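Local structure of phosphoprotein (Spring viremia of carp virus, 7C5Z) at residues N45-M50 with D74-F79. The protein probably supports viral RNA replication as a polymerase cofactor and nucleoprotein chaperone; its central domain, the part in this chain, forms a dimer. Residues are numbered along the deposited sequence; the frame is centred on the assembly and turned at random.
Sequences NLISKM and DFLEVF
Leu76 reaches from the strand to the helix and sets one methyl against Ile47 and the other against Ser48. Its CB points toward the helix. That direction and the rotamer, with CG anti to the carbonyl carbon (chi1 -64°) and chi2 at 163°, together carry the fork across the gap between the two backbones. Leu76 CD1 meets the branch methyl of Ile47, with 4.2 Å to Ile47 CG2. Leu76 CD2 lies alongside the short Ser48 side chain, 4.0 Å from Ser48 CB and 3.9 Å from Ser48 OG. Both are van der Waals contacts. The backbones are closest at these residues, with Ser48 CA 7.4 Å from Leu76 CA. The polar need of the buried Ser48 hydroxyl is met by a hydrogen bond to Asp70 OD2 of neighbouring strand 67-70, so the helix is tied to two adjacent strands. The contact is buried and packs helix 41-62 onto one face of the antiparallel sheet. Leu76 also touches Met51 of the same helix. Leu46, Ile47 and Met50 pack on Val18, Ile47 and Met51 of the second subunit, so this part of the helix packs between the sheet and that subunit. Strand 76-81 runs between strands 28-33 and 67-70, and Leu76 pairs through its backbone with Tyr33.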
loop_
_atom_site.group_PDB
_atom_site.type_symbol
_atom_site.label_atom_id
_atom_site.label_comp_id
_atom_site.label_asym_id
_atom_site.label_seq_id
_atom_site.Cartn_x
_atom_site.Cartn_y
_atom_site.Cartn_z
ATOM N N ASN A 45 6.768 7.938 5.176
ATOM C CA ASN A 45 5.527 8.650 5.473
ATOM C C ASN A 45 4.560 8.618 4.288
ATOM O O ASN A 45 3.341 8.487 4.481
ATOM C CB ASN A 45 5.832 10.092 5.883
ATOM C CG ASN A 45 6.491 10.188 7.249
ATOM O OD1 ASN A 45 6.375 9.283 8.082
ATOM N ND2 ASN A 45 7.192 11.297 7.488
ATOM N N LEU A 46 5.074 8.734 3.061
ATOM C CA LEU A 46 4.216 8.638 1.884
ATOM C C LEU A 46 3.585 7.258 1.795
ATOM O O LEU A 46 2.372 7.131 1.580
ATOM C CB LEU A 46 5.016 8.940 0.615
ATOM C CG LEU A 46 4.273 8.710 -0.700
ATOM C CD1 LEU A 46 3.050 9.609 -0.820
ATOM C CD2 LEU A 46 5.221 8.951 -1.882
ATOM N N ILE A 47 4.384 6.216 1.999
ATOM C CA ILE A 47 3.859 4.855 1.942
ATOM C C ILE A 47 2.791 4.647 3.006
ATOM O O ILE A 47 1.742 4.044 2.741
ATOM C CB ILE A 47 5.013 3.845 2.070
ATOM C CG1 ILE A 47 5.854 3.864 0.793
ATOM C CG2 ILE A 47 4.486 2.430 2.358
ATOM C CD1 ILE A 47 7.177 3.109 0.930
ATOM N N SER A 48 3.025 5.157 4.218
ATOM C CA SER A 48 2.041 5.031 5.278
ATOM C C SER A 48 0.732 5.706 4.887
ATOM O O SER A 48 -0.348 5.134 5.091
ATOM C CB SER A 48 2.607 5.617 6.574
ATOM O OG SER A 48 1.671 5.516 7.642
ATOM N N LYS A 49 0.813 6.887 4.259
ATOM C CA LYS A 49 -0.394 7.622 3.886
ATOM C C LYS A 49 -1.126 6.941 2.737
ATOM O O LYS A 49 -2.365 6.912 2.714
ATOM C CB LYS A 49 -0.036 9.062 3.524
ATOM C CG LYS A 49 0.285 9.914 4.737
ATOM C CD LYS A 49 0.125 11.384 4.420
ATOM C CE LYS A 49 0.405 12.242 5.643
ATOM N NZ LYS A 49 -0.317 11.723 6.841
HETATM N N MSE A 50 -0.387 6.358 1.803
HETATM C CA MSE A 50 -1.002 5.612 0.712
HETATM C C MSE A 50 -1.679 4.348 1.254
HETATM O O MSE A 50 -2.800 4.028 0.863
HETATM C CB MSE A 50 0.032 5.268 -0.348
HETATM C CG MSE A 50 0.563 6.507 -1.051
HETATM SE SE MSE A 50 1.688 6.049 -2.580
HETATM C CE MSE A 50 0.572 4.620 -3.326
ATOM N N ASP A 74 10.433 1.488 12.800
ATOM C CA ASP A 74 10.966 0.623 11.753
ATOM C C ASP A 74 9.955 -0.378 11.202
ATOM O O ASP A 74 10.351 -1.290 10.469
ATOM C CB ASP A 74 12.232 -0.113 12.223
ATOM C CG ASP A 74 12.016 -0.975 13.453
ATOM O OD1 ASP A 74 10.936 -1.585 13.613
ATOM O OD2 ASP A 74 12.972 -1.070 14.256
ATOM N N PHE A 75 8.672 -0.229 11.508
ATOM C CA PHE A 75 7.674 -1.111 10.911
ATOM C C PHE A 75 6.366 -0.357 10.699
ATOM O O PHE A 75 6.125 0.701 11.285
ATOM C CB PHE A 75 7.438 -2.366 11.765
ATOM C CG PHE A 75 6.735 -2.096 13.068
ATOM C CD1 PHE A 75 5.352 -2.126 13.144
ATOM C CD2 PHE A 75 7.467 -1.835 14.213
ATOM C CE1 PHE A 75 4.709 -1.899 14.355
ATOM C CE2 PHE A 75 6.836 -1.597 15.412
ATOM C CZ PHE A 75 5.458 -1.629 15.483
ATOM N N LEU A 76 5.527 -0.920 9.834
ATOM C CA LEU A 76 4.127 -0.531 9.683
ATOM C C LEU A 76 3.278 -1.773 9.885
ATOM O O LEU A 76 3.661 -2.866 9.459
ATOM C CB LEU A 76 3.840 0.076 8.295
ATOM C CG LEU A 76 4.575 1.395 7.994
ATOM C CD1 LEU A 76 4.579 1.720 6.498
ATOM C CD2 LEU A 76 3.970 2.538 8.819
ATOM N N GLU A 77 2.129 -1.624 10.531
ATOM C CA GLU A 77 1.312 -2.783 10.873
ATOM C C GLU A 77 -0.141 -2.543 10.494
ATOM O O GLU A 77 -0.710 -1.503 10.835
ATOM C CB GLU A 77 1.431 -3.088 12.362
ATOM C CG GLU A 77 0.659 -4.291 12.811
ATOM C CD GLU A 77 0.935 -4.596 14.260
ATOM O OE1 GLU A 77 1.759 -5.488 14.522
ATOM O OE2 GLU A 77 0.339 -3.926 15.139
ATOM N N VAL A 78 -0.743 -3.497 9.789
ATOM C CA VAL A 78 -2.143 -3.413 9.377
ATOM C C VAL A 78 -2.955 -4.407 10.203
ATOM O O VAL A 78 -2.527 -5.550 10.398
ATOM C CB VAL A 78 -2.302 -3.679 7.874
ATOM C CG1 VAL A 78 -3.771 -3.665 7.467
ATOM C CG2 VAL A 78 -1.540 -2.622 7.075
ATOM N N PHE A 79 -4.111 -3.963 10.708
ATOM C CA PHE A 79 -5.038 -4.823 11.440
ATOM C C PHE A 79 -6.226 -5.178 10.551
ATOM O O PHE A 79 -6.912 -4.290 10.026
ATOM C CB PHE A 79 -5.510 -4.148 12.731
ATOM C CG PHE A 79 -6.579 -4.900 13.449
ATOM C CD1 PHE A 79 -6.277 -6.052 14.161
ATOM C CD2 PHE A 79 -7.896 -4.458 13.413
ATOM C CE1 PHE A 79 -7.266 -6.748 14.838
ATOM C CE2 PHE A 79 -8.897 -5.161 14.087
ATOM C CZ PHE A 79 -8.587 -6.288 14.790
#